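Local coordinates for vaginolysin (Gardnerella vaginalis, PDB 5IMY), which probably binds cholesterol in host cell membranes and forms lytic pores, as a toxin of the cholesterol-dependent cytolysin family, at residues Glu66-Asn71 with Glu371-Ser376; Gln175-Leu180 with Ile197-Val202; Gly205-Gln210 with Lys268-Ser273. All blocks are in the same frame, centred on the assembly; numbering follows the deposited sequence.

Contact 1: Glu66-Asn71 with Glu371-Ser376; sequences EHQKKN and ETKVSS
The imidazole of H67 carries the methyl of T372 on one face. T372 CG2 lies 4.2 Å from the centroid of the H67 ring and 19° off the ring normal, set toward the rim, a CH-pi contact. The two side chains run side by side. T372 OG1 sits 2.9 Å from H67 ND1, and this hydroxyl is also hydrogen-bonded to H203. T372 has CG2 anti to its own backbone N and OG1 beside that N (chi1 -61°), which places both branches next to the ring.

H67 and T372 form a non-hydrogen-bonded antiparallel pair. Hydrogen-bonded pairs flank it. E66 N donates to K373 O at 3.0 Å, and K373 N returns a bond to E66 O. Q68 N donates to E371 O at 3.1 Å, and E371 N bonds Q68 O. Between these bonds, T372 CA approaches E66 O at 3.4 Å.

The ends of K70, E371 and K373 gather in a salt-bridge network. The extended E371 chain carries OE2 to where the two lysine ends converge. The K373 bond is weak, and the K70 approach is too short to be trusted in detail. I405 and E404 of the second subunit pack nearby.

The pair belongs to the mixed sheet of strands 51-57, 62-76 and 363-389. This is consistent with domain 2 of cholesterol-dependent cytolysins, the elongated sheet leading to the C-terminal beta sandwich.

Contact 2: Gln175-Leu180 with Ile197-Val202; sequences QSMNQL and IDFDAV
Two capped helix starts meet here through an aromatic side chain. They belong to helices 177-184 and 199-203, and the second leads into strand 208-223 of the large antiparallel sheet. S176 OG accepts from Q179 N at 3.2 Å, and D198 OD1 accepts a weak bond from A201 N. The segments meet by van der Waals contact, the F199 ring against the backbone of Q175-M177 and methyl groups beside it. No hydrogen bond crosses.

F199 is the main side chain. Its ring reaches the turn that leads into helix 177-184. F199 CD1 lies 3.4 Å from Q175 O, and F199 CE1 lies 3.5 Å from S176 N. These backbone atoms approach the ring obliquely. Q175 O is hydrogen-bonded to H203 NE2, so this carbonyl has a polar partner beside the ring.

On one ring face, I197 CG2 from the same segment sits over the centre, 3.8 Å above the plane. L180 meets the ring at its edge, with L180 CD1 4.1 Å from F199 CE1. The same L180 methyl also touches I197 CD1. F188 of helix 188-191 packs on M177, L180 and I197.

Q175 folds back at chi2 (-65°), and its NE2 comes near V202 CG1. Its OE1 accepts from T372 N.

M177 crosses F199 at about a right angle. CG is anti to the backbone N (chi1 -172°), then the chain bends at chi2 and chi3. These bends bring M177 CE to 3.8 Å from F199 CE2.

Contact 3: Gly205-Gln210 with Lys268-Ser273; sequences GEKQTQ and KFDTTS
Q210 and F269 pair closely at the buried end of this contact. Q210 N donates to F269 O, and F269 N returns a bond to Q210 O. The modelled distance of 2.5 Å from Q210 N to F269 O is shorter than normal, and its exact length is doubtful. Q210 CB and F269 CB stand 4.0 Å apart. Q210 O also lies at the edge of the F269 ring, near its plane. The ring continues into a hydrophobic layer with V282 of helix 278-286 and I326 and L329 of helix 326-335.

T209 and D270 form the non-hydrogen-bonded pair next along the strands. The packing is tight here, with T209 CA 4.1 Å from D270 CA. Their side chains point the same way, and T209 OG1 lies 3.5 Å from D270 CB. The methyl T209 CG2 touches K268 CG at 3.6 Å. K268 NZ is held elsewhere by L195 O. Q208 and T271 then close a second hydrogen-bonded pair.

The other end is looser. E206 and T272 are exposed, and T272 OG1 comes within 3.5 Å of E206 O. K207 stretches out to D270 in a weak salt bridge, with K207 NZ 3.5 Å from D270 OD2. D270 CG stands between its backbone N and carbonyl carbon (chi1 62°), and OD2 faces the extended K207 chain.

At the strand end Q208 holds the departing chain. Q208 NE2 donates to S273 O at 2.8 Å. The acceptor lies in the Q208 amide plane, but NE2 approaches the S273 carbonyl from 34° out of its plane. NE2 also bonds S275 O. T271 OG1 accepts from S273 N in an ST turn and bonds N303 O.

The chemistry implies that backbone bonds hold the strand pair together. The Q208 amide and the ST turn extend this bonding past the strand end, while the K207-D270 ion pair is long and weak.

Contacts 1 and 3 are antiparallel strand pairs in different sheets. Contact 2 lies close to both and joins helix starts. It rests on van der Waals contact round one ring, whereas the strand pairs rest on backbone bonds. All three are partly buried. Contact 1 has charged side chains on one face and another subunit nearby. Contact 3 has its buried end under helices and exposed residues at its turn. Helix 199-203 leads directly into strand 208-223, and A201 O probably accepts from K207 N there. Q175 links contact 2 to contact 1. Contacts 1 and 3 touch directly where V374 packs on Q208 and G205.

Contact 1: Glu66-Asn71 with Glu371-Ser376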
loop_
_atom_site.group_PDB
_atom_site.type_symbol
_atom_site.label_atom_id
_atom_site.label_comp_id
_atom_site.label_asym_id
_atom_site.label_seq_id
_atom_site.Cartn_x
_atom_site.Cartn_y
_atom_site.Cartn_z
ATOM N N GLU A 66 1.091 -11.384 -0.966
ATOM C CA GLU A 66 -0.202 -10.766 -1.223
ATOM C C GLU A 66 -0.759 -11.297 -2.533
ATOM O O GLU A 66 -0.082 -11.254 -3.567
ATOM C CB GLU A 66 -0.090 -9.233 -1.247
ATOM C CG GLU A 66 -0.278 -8.566 -2.603
ATOM C CD GLU A 66 -0.345 -7.058 -2.489
ATOM O OE1 GLU A 66 0.108 -6.520 -1.456
ATOM O OE2 GLU A 66 -0.869 -6.412 -3.425
ATOM N N HIS A 67 -1.987 -11.797 -2.479
ATOM C CA HIS A 67 -2.677 -12.351 -3.629
ATOM C C HIS A 67 -3.800 -11.407 -4.032
ATOM O O HIS A 67 -4.506 -10.870 -3.174
ATOM C CB HIS A 67 -3.251 -13.736 -3.305
ATOM C CG HIS A 67 -2.334 -14.597 -2.494
ATOM N ND1 HIS A 67 -1.837 -15.795 -2.957
ATOM C CD2 HIS A 67 -1.825 -14.439 -1.249
ATOM C CE1 HIS A 67 -1.062 -16.338 -2.035
ATOM N NE2 HIS A 67 -1.036 -15.534 -0.990
ATOM N N GLN A 68 -3.954 -11.193 -5.335
ATOM C CA GLN A 68 -5.024 -10.345 -5.836
ATOM C C GLN A 68 -5.387 -10.795 -7.240
ATOM O O GLN A 68 -4.521 -11.221 -8.008
ATOM C CB GLN A 68 -4.615 -8.866 -5.827
ATOM C CG GLN A 68 -3.871 -8.410 -7.069
ATOM C CD GLN A 68 -2.929 -7.259 -6.790
ATOM O OE1 GLN A 68 -3.350 -6.175 -6.382
ATOM N NE2 GLN A 68 -1.638 -7.495 -6.999
ATOM N N LYS A 69 -6.672 -10.702 -7.564
ATOM C CA LYS A 69 -7.177 -11.185 -8.840
ATOM C C LYS A 69 -6.848 -10.179 -9.936
ATOM O O LYS A 69 -7.223 -9.005 -9.843
ATOM C CB LYS A 69 -8.683 -11.423 -8.751
ATOM C CG LYS A 69 -9.342 -11.803 -10.069
ATOM C CD LYS A 69 -9.855 -10.587 -10.826
ATOM C CE LYS A 69 -10.956 -10.974 -11.797
ATOM N NZ LYS A 69 -10.806 -10.302 -13.113
ATOM N N LYS A 70 -6.148 -10.639 -10.965
ATOM C CA LYS A 70 -5.813 -9.827 -12.125
ATOM C C LYS A 70 -6.382 -10.466 -13.386
ATOM O O LYS A 70 -7.018 -11.521 -13.350
ATOM C CB LYS A 70 -4.297 -9.655 -12.259
ATOM C CG LYS A 70 -3.670 -8.796 -11.190
ATOM C CD LYS A 70 -2.374 -8.200 -11.693
ATOM C CE LYS A 70 -1.636 -7.475 -10.594
ATOM N NZ LYS A 70 -0.349 -8.139 -10.337
ATOM N N ASN A 71 -6.138 -9.805 -14.512
ATOM C CA ASN A 71 -6.523 -10.307 -15.820
ATOM C C ASN A 71 -5.401 -10.008 -16.800
ATOM O O ASN A 71 -4.793 -8.936 -16.747
ATOM C CB ASN A 71 -7.829 -9.666 -16.304
ATOM C CG ASN A 71 -8.038 -9.826 -17.796
ATOM O OD1 ASN A 71 -8.625 -10.806 -18.253
ATOM N ND2 ASN A 71 -7.555 -8.857 -18.567
ATOM N N GLU A 371 -2.579 -13.298 -9.089
ATOM C CA GLU A 371 -1.142 -13.096 -8.993
ATOM C C GLU A 371 -0.729 -12.959 -7.534
ATOM O O GLU A 371 -1.410 -12.304 -6.740
ATOM C CB GLU A 371 -0.694 -11.854 -9.766
ATOM C CG GLU A 371 0.827 -11.715 -9.808
ATOM C CD GLU A 371 1.305 -10.473 -10.521
ATOM O OE1 GLU A 371 1.507 -10.530 -11.753
ATOM O OE2 GLU A 371 1.467 -9.429 -9.851
ATOM N N THR A 372 0.393 -13.584 -7.191
ATOM C CA THR A 372 1.015 -13.441 -5.882
ATOM C C THR A 372 2.284 -12.619 -6.020
ATOM O O THR A 372 3.112 -12.885 -6.898
ATOM C CB THR A 372 1.350 -14.799 -5.270
ATOM O OG1 THR A 372 0.141 -15.535 -5.107
ATOM C CG2 THR A 372 2.023 -14.631 -3.913
ATOM N N LYS A 373 2.425 -11.625 -5.157
ATOM C CA LYS A 373 3.660 -10.875 -5.016
ATOM C C LYS A 373 4.246 -11.138 -3.639
ATOM O O LYS A 373 3.564 -11.619 -2.730
ATOM C CB LYS A 373 3.424 -9.377 -5.216
ATOM C CG LYS A 373 3.389 -8.943 -6.669
ATOM C CD LYS A 373 3.184 -7.442 -6.771
ATOM C CE LYS A 373 2.807 -7.022 -8.175
ATOM N NZ LYS A 373 1.374 -6.643 -8.245
ATOM N N VAL A 374 5.527 -10.818 -3.490
ATOM C CA VAL A 374 6.258 -11.117 -2.266
ATOM C C VAL A 374 7.201 -9.964 -1.954
ATOM O O VAL A 374 7.782 -9.359 -2.860
ATOM C CB VAL A 374 7.030 -12.450 -2.387
ATOM C CG1 VAL A 374 8.210 -12.313 -3.348
ATOM C CG2 VAL A 374 7.482 -12.931 -1.016
ATOM N N SER A 375 7.345 -9.664 -0.667
ATOM C CA SER A 375 8.286 -8.657 -0.202
ATOM C C SER A 375 8.765 -9.062 1.182
ATOM O O SER A 375 8.083 -9.792 1.904
ATOM C CB SER A 375 7.652 -7.261 -0.167
ATOM O OG SER A 375 8.633 -6.257 0.020
ATOM N N SER A 376 9.950 -8.579 1.551
ATOM C CA SER A 376 10.556 -8.997 2.805
ATOM C C SER A 376 11.506 -7.925 3.314
ATOM O O SER A 376 12.062 -7.147 2.535
ATOM C CB SER A 376 11.317 -10.317 2.636
ATOM O OG SER A 376 12.501 -10.128 1.879
#

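Contact 2: Gln175-Leu180 with Ile197-Val202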
loop_
_atom_site.group_PDB
_atom_site.type_symbol
_atom_site.label_atom_id
_atom_site.label_comp_id
_atom_site.label_asym_id
_atom_site.label_seq_id
_atom_site.Cartn_x
_atom_site.Cartn_y
_atom_site.Cartn_z
ATOM N N GLN A 175 2.440 -17.564 -12.983
ATOM C CA GLN A 175 1.371 -17.461 -11.994
ATOM C C GLN A 175 0.336 -18.568 -12.127
ATOM O O GLN A 175 -0.103 -19.112 -11.112
ATOM C CB GLN A 175 0.689 -16.089 -12.115
ATOM C CG GLN A 175 1.592 -14.922 -11.735
ATOM C CD GLN A 175 1.976 -14.941 -10.267
ATOM O OE1 GLN A 175 1.292 -15.541 -9.440
ATOM N NE2 GLN A 175 3.077 -14.277 -9.940
ATOM N N SER A 176 -0.066 -18.910 -13.348
ATOM C CA SER A 176 -0.995 -20.010 -13.564
ATOM C C SER A 176 -0.840 -20.497 -14.995
ATOM O O SER A 176 -0.504 -19.723 -15.894
ATOM C CB SER A 176 -2.445 -19.587 -13.302
ATOM O OG SER A 176 -2.910 -18.708 -14.312
ATOM N N MET A 177 -1.085 -21.791 -15.196
ATOM C CA MET A 177 -0.985 -22.354 -16.535
ATOM C C MET A 177 -1.960 -21.694 -17.502
ATOM O O MET A 177 -1.739 -21.744 -18.716
ATOM C CB MET A 177 -1.235 -23.864 -16.493
ATOM C CG MET A 177 -0.973 -24.571 -17.813
ATOM S SD MET A 177 0.724 -24.379 -18.392
ATOM C CE MET A 177 1.618 -25.296 -17.140
ATOM N N ASN A 178 -3.025 -21.072 -16.994
ATOM C CA ASN A 178 -4.016 -20.449 -17.864
ATOM C C ASN A 178 -3.571 -19.070 -18.340
ATOM O O ASN A 178 -3.757 -18.733 -19.515
ATOM C CB ASN A 178 -5.362 -20.361 -17.144
ATOM C CG ASN A 178 -6.305 -21.483 -17.532
ATOM O OD1 ASN A 178 -5.911 -22.448 -18.189
ATOM N ND2 ASN A 178 -7.564 -21.363 -17.123
ATOM N N GLN A 179 -2.989 -18.253 -17.457
ATOM C CA GLN A 179 -2.511 -16.946 -17.897
ATOM C C GLN A 179 -1.300 -17.078 -18.813
ATOM O O GLN A 179 -1.125 -16.263 -19.726
ATOM C CB GLN A 179 -2.185 -16.060 -16.692
ATOM C CG GLN A 179 -1.041 -16.560 -15.824
ATOM C CD GLN A 179 0.210 -15.705 -15.932
ATOM O OE1 GLN A 179 0.156 -14.536 -16.305
ATOM N NE2 GLN A 179 1.349 -16.295 -15.600
ATOM N N LEU A 180 -0.466 -18.098 -18.598
ATOM C CA LEU A 180 0.667 -18.325 -19.490
ATOM C C LEU A 180 0.205 -18.846 -20.846
ATOM O O LEU A 180 0.785 -18.496 -21.881
ATOM C CB LEU A 180 1.658 -19.295 -18.848
ATOM C CG LEU A 180 2.364 -18.786 -17.588
ATOM C CD1 LEU A 180 3.267 -19.864 -17.013
ATOM C CD2 LEU A 180 3.163 -17.522 -17.876
ATOM N N ILE A 197 7.525 -26.172 -14.049
ATOM C CA ILE A 197 7.131 -24.992 -13.286
ATOM C C ILE A 197 6.464 -25.433 -11.993
ATOM O O ILE A 197 5.693 -26.399 -11.969
ATOM C CB ILE A 197 6.193 -24.098 -14.118
ATOM C CG1 ILE A 197 6.812 -23.781 -15.483
ATOM C CG2 ILE A 197 5.896 -22.804 -13.367
ATOM C CD1 ILE A 197 5.853 -23.106 -16.446
ATOM N N ASP A 198 6.757 -24.720 -10.908
ATOM C CA ASP A 198 6.155 -24.974 -9.600
ATOM C C ASP A 198 5.309 -23.758 -9.235
ATOM O O ASP A 198 5.829 -22.760 -8.729
ATOM C CB ASP A 198 7.225 -25.248 -8.547
ATOM C CG ASP A 198 6.643 -25.741 -7.238
ATOM O OD1 ASP A 198 5.401 -25.753 -7.103
ATOM O OD2 ASP A 198 7.429 -26.111 -6.338
ATOM N N PHE A 199 4.001 -23.846 -9.494
ATOM C CA PHE A 199 3.113 -22.722 -9.213
ATOM C C PHE A 199 2.850 -22.585 -7.717
ATOM O O PHE A 199 2.846 -21.470 -7.183
ATOM C CB PHE A 199 1.796 -22.887 -9.969
ATOM C CG PHE A 199 1.941 -22.821 -11.464
ATOM C CD1 PHE A 199 2.059 -21.600 -12.108
ATOM C CD2 PHE A 199 1.948 -23.978 -12.224
ATOM C CE1 PHE A 199 2.188 -21.536 -13.482
ATOM C CE2 PHE A 199 2.076 -23.920 -13.598
ATOM C CZ PHE A 199 2.196 -22.696 -14.229
ATOM N N ASP A 200 2.619 -23.705 -7.025
ATOM C CA ASP A 200 2.366 -23.644 -5.588
ATOM C C ASP A 200 3.500 -22.929 -4.864
ATOM O O ASP A 200 3.268 -22.211 -3.885
ATOM C CB ASP A 200 2.181 -25.051 -5.022
ATOM C CG ASP A 200 1.128 -25.849 -5.765
ATOM O OD1 ASP A 200 -0.075 -25.647 -5.493
ATOM O OD2 ASP A 200 1.506 -26.680 -6.617
ATOM N N ALA A 201 4.736 -23.115 -5.333
ATOM C CA ALA A 201 5.875 -22.460 -4.704
ATOM C C ALA A 201 5.840 -20.951 -4.907
ATOM O O ALA A 201 6.260 -20.199 -4.021
ATOM C CB ALA A 201 7.178 -23.036 -5.256
ATOM N N VAL A 202 5.345 -20.490 -6.056
ATOM C CA VAL A 202 5.285 -19.055 -6.317
ATOM C C VAL A 202 4.262 -18.392 -5.405
ATOM O O VAL A 202 4.532 -17.356 -4.786
ATOM C CB VAL A 202 4.963 -18.791 -7.800
ATOM C CG1 VAL A 202 4.903 -17.292 -8.075
ATOM C CG2 VAL A 202 5.992 -19.455 -8.696
#

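Contact 3: Gly205-Gln210 with Lys268-Ser273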
loop_
_atom_site.group_PDB
_atom_site.type_symbol
_atom_site.label_atom_id
_atom_site.label_comp_id
_atom_site.label_asym_id
_atom_site.label_seq_id
_atom_site.Cartn_x
_atom_site.Cartn_y
_atom_site.Cartn_z
ATOM N N GLY A 205 5.094 -17.735 -1.865
ATOM C CA GLY A 205 6.251 -16.892 -1.659
ATOM C C GLY A 205 7.556 -17.640 -1.534
ATOM O O GLY A 205 8.570 -17.030 -1.187
ATOM N N GLU A 206 7.564 -18.949 -1.800
ATOM C CA GLU A 206 8.813 -19.701 -1.761
ATOM C C GLU A 206 9.721 -19.318 -2.922
ATOM O O GLU A 206 10.948 -19.285 -2.774
ATOM C CB GLU A 206 8.527 -21.203 -1.784
ATOM C CG GLU A 206 7.845 -21.732 -0.533
ATOM C CD GLU A 206 7.728 -23.244 -0.530
ATOM O OE1 GLU A 206 8.171 -23.877 -1.513
ATOM O OE2 GLU A 206 7.196 -23.800 0.454
ATOM N N LYS A 207 9.138 -19.026 -4.083
ATOM C CA LYS A 207 9.908 -18.714 -5.277
ATOM C C LYS A 207 9.306 -17.516 -5.996
ATOM O O LYS A 207 8.131 -17.182 -5.828
ATOM C CB LYS A 207 9.954 -19.897 -6.255
ATOM C CG LYS A 207 10.921 -21.001 -5.880
ATOM C CD LYS A 207 11.147 -21.930 -7.063
ATOM C CE LYS A 207 11.821 -23.224 -6.646
ATOM N NZ LYS A 207 12.356 -23.970 -7.818
ATOM N N GLN A 208 10.149 -16.867 -6.792
ATOM C CA GLN A 208 9.723 -15.973 -7.857
ATOM C C GLN A 208 10.214 -16.565 -9.168
ATOM O O GLN A 208 11.359 -17.016 -9.256
ATOM C CB GLN A 208 10.279 -14.557 -7.673
ATOM C CG GLN A 208 9.560 -13.732 -6.618
ATOM C CD GLN A 208 10.115 -12.325 -6.507
ATOM O OE1 GLN A 208 9.578 -11.386 -7.093
ATOM N NE2 GLN A 208 11.197 -12.172 -5.752
ATOM N N THR A 209 9.349 -16.582 -10.179
ATOM C CA THR A 209 9.668 -17.253 -11.432
ATOM C C THR A 209 9.285 -16.371 -12.611
ATOM O O THR A 209 8.242 -15.712 -12.592
ATOM C CB THR A 209 8.949 -18.604 -11.542
ATOM O OG1 THR A 209 9.331 -19.443 -10.447
ATOM C CG2 THR A 209 9.305 -19.301 -12.855
ATOM N N GLN A 210 10.134 -16.374 -13.635
ATOM C CA GLN A 210 9.901 -15.624 -14.860
ATOM C C GLN A 210 10.013 -16.572 -16.044
ATOM O O GLN A 210 10.951 -17.371 -16.113
ATOM C CB GLN A 210 10.906 -14.474 -15.005
ATOM C CG GLN A 210 10.490 -13.402 -15.997
ATOM C CD GLN A 210 9.289 -12.606 -15.523
ATOM O OE1 GLN A 210 8.916 -12.660 -14.351
ATOM N NE2 GLN A 210 8.677 -11.862 -16.435
ATOM N N LYS A 268 13.185 -20.369 -18.197
ATOM C CA LYS A 268 12.593 -20.147 -16.884
ATOM C C LYS A 268 13.652 -19.555 -15.965
ATOM O O LYS A 268 14.670 -20.201 -15.691
ATOM C CB LYS A 268 12.047 -21.450 -16.300
ATOM C CG LYS A 268 11.498 -21.315 -14.878
ATOM C CD LYS A 268 11.092 -22.660 -14.284
ATOM C CE LYS A 268 12.301 -23.538 -13.979
ATOM N NZ LYS A 268 11.915 -24.862 -13.421
ATOM N N PHE A 269 13.416 -18.332 -15.499
ATOM C CA PHE A 269 14.219 -17.721 -14.449
ATOM C C PHE A 269 13.473 -17.859 -13.131
ATOM O O PHE A 269 12.302 -17.477 -13.040
ATOM C CB PHE A 269 14.475 -16.238 -14.721
ATOM C CG PHE A 269 15.098 -15.953 -16.054
ATOM C CD1 PHE A 269 16.462 -15.746 -16.163
ATOM C CD2 PHE A 269 14.318 -15.868 -17.194
ATOM C CE1 PHE A 269 17.039 -15.474 -17.387
ATOM C CE2 PHE A 269 14.889 -15.594 -18.420
ATOM C CZ PHE A 269 16.252 -15.397 -18.516
ATOM N N ASP A 270 14.142 -18.397 -12.114
ATOM C CA ASP A 270 13.566 -18.406 -10.780
ATOM C C ASP A 270 14.660 -18.205 -9.744
ATOM O O ASP A 270 15.830 -18.519 -9.977
ATOM C CB ASP A 270 12.783 -19.703 -10.490
ATOM C CG ASP A 270 13.652 -20.947 -10.527
ATOM O OD1 ASP A 270 14.890 -20.828 -10.437
ATOM O OD2 ASP A 270 13.088 -22.058 -10.633
ATOM N N THR A 271 14.259 -17.661 -8.599
ATOM C CA THR A 271 15.158 -17.457 -7.477
ATOM C C THR A 271 14.362 -17.627 -6.194
ATOM O O THR A 271 13.137 -17.478 -6.178
ATOM C CB THR A 271 15.811 -16.068 -7.508
ATOM O OG1 THR A 271 16.740 -15.950 -6.422
ATOM C CG2 THR A 271 14.756 -14.969 -7.385
ATOM N N THR A 272 15.070 -17.946 -5.118
ATOM C CA THR A 272 14.457 -17.977 -3.801
ATOM C C THR A 272 14.482 -16.615 -3.125
ATOM O O THR A 272 14.051 -16.500 -1.973
ATOM C CB THR A 272 15.153 -19.021 -2.915
ATOM O OG1 THR A 272 14.348 -19.284 -1.758
ATOM C CG2 THR A 272 16.532 -18.542 -2.473
ATOM N N SER A 273 14.975 -15.586 -3.810
ATOM C CA SER A 273 14.994 -14.245 -3.244
ATOM C C SER A 273 13.574 -13.712 -3.112
ATOM O O SER A 273 12.771 -13.812 -4.045
ATOM C CB SER A 273 15.827 -13.308 -4.119
ATOM O OG SER A 273 15.618 -11.954 -3.754
#